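Local structure of acetyltransferase, GNAT family (Colwellia psychrerythraea, 3IWG) at residues 127-132 / 260-265; 207-212 / 241-246. The protein probably transfers acyl groups, most likely acetyl from acetyl-coenzyme A, to an acceptor as a member of the GNAT family, its substrate being unknown. All coordinates share one frame; numbering follows the deposited sequence.

Contact 1 (127-132 / 260-265); sequences YQHNTK and AGFTSA
Y127 meets S264 ring to methylene: S264 CB sits over one face of the tyrosine, 4.0 Å from the ring centroid and 27° off its normal, a CH-pi contact. The serine hydroxyl points back from its own nitrogen (chi1 -176°) and hydrogen-bonds to M126 O, while CB stays on the ring. Q128 contributes chiefly backbone: its N donates to T263 O at 2.8 Å and its O accepts from T263 N at 3.0 Å, an antiparallel hydrogen-bonded pair. H129 then faces F262 in a non-hydrogen-bonded pair. Its CB lies above the phenyl face, 3.9 Å from the F262 ring centroid, and the imidazole turns an edge to that same ring, the planes inclined at 68° in a T-shaped pair. Beyond the strand, N130 N reaches G261 O in a weak bond of 3.5 Å. G261, with positive phi, turns the chain from helix 251-259 into strand 262-273, while T232 of helix 223-237 touches both H129 and F262. The pairing is consistent with a tandem GNAT protein whose two halves trade their last strands: 262-273 lies between 99-103 and 117-129, and 117-129 in turn borders 241-247.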
ATOM      1  N   TYR A 127     -15.241 -18.966  -6.897  1.00 23.59           N
ATOM      2  CA  TYR A 127     -16.496 -19.322  -6.330  1.00 25.10           C
ATOM      3  C   TYR A 127     -17.395 -18.167  -6.301  1.00 26.89           C
ATOM      4  O   TYR A 127     -16.940 -17.001  -6.297  1.00 27.10           O
ATOM      5  CB  TYR A 127     -16.397 -19.735  -4.874  1.00 24.90           C
ATOM      6  CG  TYR A 127     -15.554 -20.927  -4.564  1.00 25.74           C
ATOM      7  CD1 TYR A 127     -14.168 -20.819  -4.459  1.00 25.34           C
ATOM      8  CD2 TYR A 127     -16.144 -22.134  -4.256  1.00 26.97           C
ATOM      9  CE1 TYR A 127     -13.384 -21.921  -4.103  1.00 25.13           C
ATOM     10  CE2 TYR A 127     -15.373 -23.245  -3.921  1.00 25.39           C
ATOM     11  CZ  TYR A 127     -13.999 -23.131  -3.848  1.00 25.79           C
ATOM     12  OH  TYR A 127     -13.249 -24.248  -3.498  1.00 27.10           O
ATOM     13  N   GLN A 128     -18.684 -18.471  -6.210  1.00 28.19           N
ATOM     14  CA  GLN A 128     -19.628 -17.441  -5.942  1.00 31.15           C
ATOM     15  C   GLN A 128     -20.720 -17.942  -5.018  1.00 31.56           C
ATOM     16  O   GLN A 128     -20.896 -19.112  -4.834  1.00 28.64           O
ATOM     17  CB  GLN A 128     -20.172 -16.872  -7.268  1.00 33.23           C
ATOM     18  CG  GLN A 128     -19.202 -17.135  -8.516  1.00 38.55           C
ATOM     19  CD  GLN A 128     -19.420 -18.526  -9.090  1.00 42.48           C
ATOM     20  OE1 GLN A 128     -18.489 -19.337  -9.350  1.00 49.07           O
ATOM     21  NE2 GLN A 128     -20.677 -18.833  -9.245  1.00 47.77           N
ATOM     22  N   HIS A 129     -21.444 -17.010  -4.429  1.00 34.62           N
ATOM     23  CA  HIS A 129     -22.279 -17.328  -3.333  1.00 36.64           C
ATOM     24  C   HIS A 129     -23.698 -17.411  -3.753  1.00 39.91           C
ATOM     25  O   HIS A 129     -24.296 -16.406  -4.099  1.00 41.10           O
ATOM     26  CB  HIS A 129     -22.188 -16.316  -2.231  1.00 36.06           C
ATOM     27  CG  HIS A 129     -22.930 -16.739  -1.021  1.00 33.59           C
ATOM     28  ND1 HIS A 129     -24.203 -16.301  -0.750  1.00 32.24           N
ATOM     29  CD2 HIS A 129     -22.615 -17.625  -0.048  1.00 31.62           C
ATOM     30  CE1 HIS A 129     -24.632 -16.871   0.364  1.00 31.28           C
ATOM     31  NE2 HIS A 129     -23.693 -17.691   0.801  1.00 32.16           N
ATOM     32  N   ASN A 130     -24.208 -18.634  -3.661  1.00 43.18           N
ATOM     33  CA  ASN A 130     -25.613 -18.965  -3.805  1.00 46.38           C
ATOM     34  C   ASN A 130     -26.326 -18.714  -2.461  1.00 47.80           C
ATOM     35  O   ASN A 130     -25.963 -19.364  -1.451  1.00 47.91           O
ATOM     36  CB  ASN A 130     -25.708 -20.474  -4.171  1.00 46.76           C
ATOM     37  CG  ASN A 130     -26.814 -20.786  -5.181  1.00 48.22           C
ATOM     38  OD1 ASN A 130     -26.536 -21.313  -6.266  1.00 47.97           O
ATOM     39  ND2 ASN A 130     -28.070 -20.478  -4.825  1.00 50.49           N
ATOM     40  N   THR A 131     -27.331 -17.829  -2.419  1.00 49.38           N
ATOM     41  CA  THR A 131     -28.078 -17.613  -1.144  1.00 50.69           C
ATOM     42  C   THR A 131     -28.806 -18.918  -0.651  1.00 51.71           C
ATOM     43  O   THR A 131     -29.873 -18.864  -0.042  1.00 52.24           O
ATOM     44  CB  THR A 131     -29.065 -16.348  -1.160  1.00 50.80           C
ATOM     45  OG1 THR A 131     -28.873 -15.539  -2.332  1.00 51.29           O
ATOM     46  CG2 THR A 131     -28.853 -15.461   0.102  1.00 50.22           C
ATOM     47  N   LYS A 132     -28.201 -20.083  -0.918  1.00 52.66           N
ATOM     48  CA  LYS A 132     -28.583 -21.379  -0.314  1.00 52.89           C
ATOM     49  C   LYS A 132     -27.413 -21.928   0.555  1.00 52.84           C
ATOM     50  O   LYS A 132     -26.760 -22.940   0.214  1.00 52.73           O
ATOM     51  CB  LYS A 132     -29.003 -22.363  -1.409  1.00 52.88           C
ATOM     52  CG  LYS A 132     -30.106 -21.782  -2.326  1.00 53.82           C
ATOM     53  CD  LYS A 132     -30.303 -22.581  -3.627  1.00 54.28           C
ATOM     54  CE  LYS A 132     -31.206 -21.835  -4.625  1.00 53.89           C
ATOM     55  NZ  LYS A 132     -32.663 -22.048  -4.354  1.00 53.22           N
ATOM     56  N   ALA A 260     -19.384 -22.515   3.571  1.00 25.24           N
ATOM     57  CA  ALA A 260     -19.981 -21.200   3.769  1.00 24.70           C
ATOM     58  C   ALA A 260     -21.046 -20.912   2.696  1.00 24.66           C
ATOM     59  O   ALA A 260     -21.484 -19.778   2.569  1.00 23.85           O
ATOM     60  CB  ALA A 260     -18.889 -20.107   3.777  1.00 24.35           C
ATOM     61  N   GLY A 261     -21.447 -21.932   1.917  1.00 25.18           N
ATOM     62  CA  GLY A 261     -22.515 -21.794   0.909  1.00 24.73           C
ATOM     63  C   GLY A 261     -22.067 -21.286  -0.465  1.00 24.92           C
ATOM     64  O   GLY A 261     -22.889 -20.797  -1.275  1.00 26.11           O
ATOM     65  N   PHE A 262     -20.787 -21.426  -0.764  1.00 23.77           N
ATOM     66  CA  PHE A 262     -20.276 -21.022  -2.080  1.00 23.82           C
ATOM     67  C   PHE A 262     -20.130 -22.211  -3.013  1.00 24.31           C
ATOM     68  O   PHE A 262     -19.750 -23.275  -2.568  1.00 24.06           O
ATOM     69  CB  PHE A 262     -18.888 -20.396  -1.943  1.00 23.03           C
ATOM     70  CG  PHE A 262     -18.881 -19.018  -1.348  1.00 21.78           C
ATOM     71  CD1 PHE A 262     -19.015 -18.833   0.007  1.00 22.32           C
ATOM     72  CD2 PHE A 262     -18.690 -17.913  -2.153  1.00 22.07           C
ATOM     73  CE1 PHE A 262     -18.973 -17.539   0.563  1.00 23.91           C
ATOM     74  CE2 PHE A 262     -18.638 -16.648  -1.630  1.00 23.55           C
ATOM     75  CZ  PHE A 262     -18.794 -16.453  -0.260  1.00 24.22           C
ATOM     76  N   THR A 263     -20.345 -22.001  -4.311  1.00 25.25           N
ATOM     77  CA  THR A 263     -20.050 -23.011  -5.324  1.00 26.18           C
ATOM     78  C   THR A 263     -19.089 -22.483  -6.370  1.00 26.32           C
ATOM     79  O   THR A 263     -18.906 -21.294  -6.478  1.00 26.41           O
ATOM     80  CB  THR A 263     -21.287 -23.477  -6.060  1.00 26.58           C
ATOM     81  OG1 THR A 263     -21.903 -22.345  -6.696  1.00 28.09           O
ATOM     82  CG2 THR A 263     -22.281 -24.154  -5.086  1.00 26.52           C
ATOM     83  N   SER A 264     -18.506 -23.413  -7.132  1.00 26.50           N
ATOM     84  CA  SER A 264     -17.479 -23.150  -8.087  1.00 26.77           C
ATOM     85  C   SER A 264     -17.639 -23.857  -9.412  1.00 26.57           C
ATOM     86  O   SER A 264     -17.365 -25.043  -9.527  1.00 29.06           O
ATOM     87  CB  SER A 264     -16.147 -23.603  -7.542  1.00 27.13           C
ATOM     88  OG  SER A 264     -15.169 -23.240  -8.491  1.00 27.67           O
ATOM     89  N   ALA A 265     -18.011 -23.124 -10.436  1.00 26.10           N
ATOM     90  CA  ALA A 265     -18.063 -23.655 -11.791  1.00 25.59           C
ATOM     91  C   ALA A 265     -16.845 -23.205 -12.575  1.00 25.38           C
ATOM     92  O   ALA A 265     -16.715 -23.572 -13.740  1.00 26.03           O
ATOM     93  CB  ALA A 265     -19.299 -23.194 -12.497  1.00 24.60           C
TER

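Contact 2 (207-212 / 241-246); sequences YADLGM and TSICST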
ATOM      1  N   TYR A 207     -20.254  -6.697  -6.898  1.00 27.50           N
ATOM      2  CA  TYR A 207     -19.681  -7.793  -6.134  1.00 26.59           C
ATOM      3  C   TYR A 207     -18.696  -7.376  -5.037  1.00 26.71           C
ATOM      4  O   TYR A 207     -18.102  -6.270  -5.056  1.00 26.56           O
ATOM      5  CB  TYR A 207     -18.979  -8.733  -7.095  1.00 26.80           C
ATOM      6  CG  TYR A 207     -19.907  -9.297  -8.163  1.00 26.49           C
ATOM      7  CD1 TYR A 207     -20.656 -10.430  -7.917  1.00 27.33           C
ATOM      8  CD2 TYR A 207     -20.027  -8.688  -9.426  1.00 29.44           C
ATOM      9  CE1 TYR A 207     -21.502 -10.984  -8.893  1.00 28.90           C
ATOM     10  CE2 TYR A 207     -20.889  -9.224 -10.419  1.00 30.50           C
ATOM     11  CZ  TYR A 207     -21.630 -10.372 -10.142  1.00 30.94           C
ATOM     12  OH  TYR A 207     -22.485 -10.942 -11.099  1.00 33.16           O
ATOM     13  N   ALA A 208     -18.546  -8.269  -4.063  1.00 25.58           N
ATOM     14  CA  ALA A 208     -17.526  -8.149  -3.035  1.00 24.98           C
ATOM     15  C   ALA A 208     -16.605  -9.375  -3.125  1.00 24.77           C
ATOM     16  O   ALA A 208     -17.069 -10.510  -3.202  1.00 24.94           O
ATOM     17  CB  ALA A 208     -18.148  -8.034  -1.676  1.00 23.39           C
ATOM     18  N   ASP A 209     -15.305  -9.144  -3.098  1.00 24.36           N
ATOM     19  CA  ASP A 209     -14.328 -10.198  -3.214  1.00 24.70           C
ATOM     20  C   ASP A 209     -13.763 -10.431  -1.800  1.00 24.73           C
ATOM     21  O   ASP A 209     -13.152  -9.528  -1.221  1.00 24.79           O
ATOM     22  CB  ASP A 209     -13.245  -9.714  -4.167  1.00 24.79           C
ATOM     23  CG  ASP A 209     -12.233 -10.794  -4.581  1.00 28.13           C
ATOM     24  OD1 ASP A 209     -12.353 -12.008  -4.265  1.00 33.87           O
ATOM     25  OD2 ASP A 209     -11.286 -10.396  -5.289  1.00 30.91           O
ATOM     26  N   LEU A 210     -13.973 -11.630  -1.255  1.00 24.19           N
ATOM     27  CA  LEU A 210     -13.623 -11.930   0.123  1.00 24.90           C
ATOM     28  C   LEU A 210     -12.297 -12.677   0.268  1.00 25.72           C
ATOM     29  O   LEU A 210     -11.924 -13.469  -0.571  1.00 26.78           O
ATOM     30  CB  LEU A 210     -14.731 -12.757   0.771  1.00 24.43           C
ATOM     31  CG  LEU A 210     -16.145 -12.275   0.490  1.00 23.38           C
ATOM     32  CD1 LEU A 210     -17.200 -13.148   1.200  1.00 17.09           C
ATOM     33  CD2 LEU A 210     -16.329 -10.777   0.823  1.00 20.11           C
ATOM     34  N   GLY A 211     -11.581 -12.396   1.342  1.00 26.71           N
ATOM     35  CA  GLY A 211     -10.393 -13.172   1.729  1.00 26.70           C
ATOM     36  C   GLY A 211     -10.368 -13.322   3.235  1.00 26.82           C
ATOM     37  O   GLY A 211     -11.003 -12.557   3.951  1.00 26.01           O
HETATM   38  N   MSE A 212      -9.680 -14.341   3.710  1.00 27.93           N
HETATM   39  CA  MSE A 212      -9.485 -14.531   5.128  1.00 29.43           C
HETATM   40  C   MSE A 212      -8.134 -15.193   5.437  1.00 28.22           C
HETATM   41  O   MSE A 212      -7.563 -15.908   4.611  1.00 27.89           O
HETATM   42  CB  MSE A 212     -10.544 -15.410   5.792  1.00 30.83           C
HETATM   43  CG  MSE A 212     -11.648 -15.953   4.946  1.00 37.80           C
HETATM   44 SE   MSE A 212     -11.241 -17.597   4.047  0.60 45.36          SE
HETATM   45  CE  MSE A 212     -10.588 -17.024   2.338  1.00 43.90           C
ATOM     46  N   THR A 241     -22.995  -8.981  -4.087  1.00 26.65           N
ATOM     47  CA  THR A 241     -22.966 -10.441  -4.130  1.00 27.10           C
ATOM     48  C   THR A 241     -21.537 -10.890  -3.852  1.00 26.79           C
ATOM     49  O   THR A 241     -20.592 -10.288  -4.348  1.00 28.71           O
ATOM     50  CB  THR A 241     -23.422 -10.920  -5.522  1.00 26.53           C
ATOM     51  OG1 THR A 241     -24.781 -10.543  -5.684  1.00 29.61           O
ATOM     52  CG2 THR A 241     -23.368 -12.400  -5.672  1.00 27.04           C
ATOM     53  N   SER A 242     -21.359 -11.958  -3.093  1.00 26.06           N
ATOM     54  CA  SER A 242     -20.024 -12.326  -2.687  1.00 25.28           C
ATOM     55  C   SER A 242     -19.413 -13.357  -3.620  1.00 25.29           C
ATOM     56  O   SER A 242     -20.081 -14.315  -4.031  1.00 25.35           O
ATOM     57  CB  SER A 242     -20.060 -12.878  -1.271  1.00 25.62           C
ATOM     58  OG  SER A 242     -20.385 -11.879  -0.336  1.00 26.51           O
ATOM     59  N   ILE A 243     -18.139 -13.155  -3.913  1.00 24.55           N
ATOM     60  CA  ILE A 243     -17.303 -14.075  -4.614  1.00 24.79           C
ATOM     61  C   ILE A 243     -15.989 -14.291  -3.823  1.00 25.47           C
ATOM     62  O   ILE A 243     -15.673 -13.540  -2.902  1.00 24.17           O
ATOM     63  CB  ILE A 243     -16.997 -13.581  -6.044  1.00 24.85           C
ATOM     64  CG1 ILE A 243     -16.173 -12.304  -6.054  1.00 26.37           C
ATOM     65  CG2 ILE A 243     -18.286 -13.269  -6.783  1.00 24.51           C
ATOM     66  CD1 ILE A 243     -15.846 -11.744  -7.480  1.00 27.84           C
ATOM     67  N   CYS A 244     -15.271 -15.374  -4.118  1.00 25.84           N
ATOM     68  CA  CYS A 244     -13.928 -15.497  -3.633  1.00 27.04           C
ATOM     69  C   CYS A 244     -13.158 -16.485  -4.454  1.00 26.46           C
ATOM     70  O   CYS A 244     -13.738 -17.187  -5.279  1.00 24.11           O
ATOM     71  CB  CYS A 244     -13.898 -15.879  -2.135  1.00 27.65           C
ATOM     72  SG  CYS A 244     -14.591 -17.408  -1.763  1.00 31.85           S
ATOM     73  N   SER A 245     -11.843 -16.534  -4.226  1.00 26.56           N
ATOM     74  CA  SER A 245     -11.018 -17.561  -4.859  1.00 27.07           C
ATOM     75  C   SER A 245      -9.990 -18.143  -3.930  1.00 27.34           C
ATOM     76  O   SER A 245      -9.695 -17.574  -2.922  1.00 27.53           O
ATOM     77  CB  SER A 245     -10.321 -17.018  -6.082  1.00 27.65           C
ATOM     78  OG  SER A 245      -9.436 -16.008  -5.708  1.00 25.29           O
ATOM     79  N   THR A 246      -9.475 -19.315  -4.258  1.00 28.02           N
ATOM     80  CA  THR A 246      -8.347 -19.851  -3.534  1.00 28.16           C
ATOM     81  C   THR A 246      -7.537 -20.750  -4.433  1.00 28.45           C
ATOM     82  O   THR A 246      -7.995 -21.108  -5.494  1.00 28.57           O
ATOM     83  CB  THR A 246      -8.803 -20.596  -2.290  1.00 28.54           C
ATOM     84  OG1 THR A 246      -7.655 -20.864  -1.491  1.00 30.38           O
ATOM     85  CG2 THR A 246      -9.531 -21.899  -2.632  1.00 25.66           C
TER
HETATM   86  O   HOH W   1     -10.980 -13.995  -2.808  1.00 18.07           O
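A water molecule is gripped by three groups where strands 207-214 and 241-247 diverge. It donates to D209 OD1 at 2.8 Å and, at a doubtfully short 2.5 Å, to L210 O, and accepts from S245 N at 3.0 Å, so it bridges the strands beyond their last direct bond. D209 CG stands anti to the backbone N (chi1 -171°), which brings OD1 to the water; OD2 has a weak hydrogen bond from G33 N and a long, weak ion pair with R198. Before the split, three direct bonds set a parallel register. A208 N donates to T241 O, I243 N to A208 O at 2.9 Å with an almost straight N-H...O angle of 173°, and L210 N to I243 O. The short strand segments make 35° with each other, and paired CA atoms drift from 4.7 Å (Y207 and T241) to 5.1 Å (D209 and I243). The two strands and the helix 223-237 that connects them form a beta-alpha-beta unit, and strands splaying apart at this place are a hallmark of the GNAT fold; in relatives the gap commonly admits the pantetheine arm of acetyl-coenzyme A. On the face bearing Y207, D209 and I243, the tyrosine lies alongside T241, its CD1 3.7 Å from T241 CB, and the same CD1 meets I243 CG2. P30 touches both Y207 and I243. The other face is turned to helix 223-237, whose A235 packs on A208 and S242 and whose T232 packs on L210 and S242. There L210 CD1 rests 3.8 Å from S242 OG, a buried hydroxyl with no polar partner in the model.

In the fold
From the N terminus, the chain first runs through the N-terminal GNAT range to strand 117-129, the first side of contact 1. In the second range, strand 207-214 is followed by helix 223-237 and strand 241-247; contact 2 closes this short loop and lies wholly in the second half. After helix 251-259, strand 262-273 returns to strand 117-129 and contact 1 closes the longer loop, with contact 2 lying within it. Contact 1 thus joins the last strand of the first half to the last strand of the chain, which also borders 99-103. Strand 241-247 flanks 117-129 on its other side, and there the two contacts, with centres about 10 Å apart, meet through a probable hydrogen bond from Y127 N to C244 O of 2.8 Å.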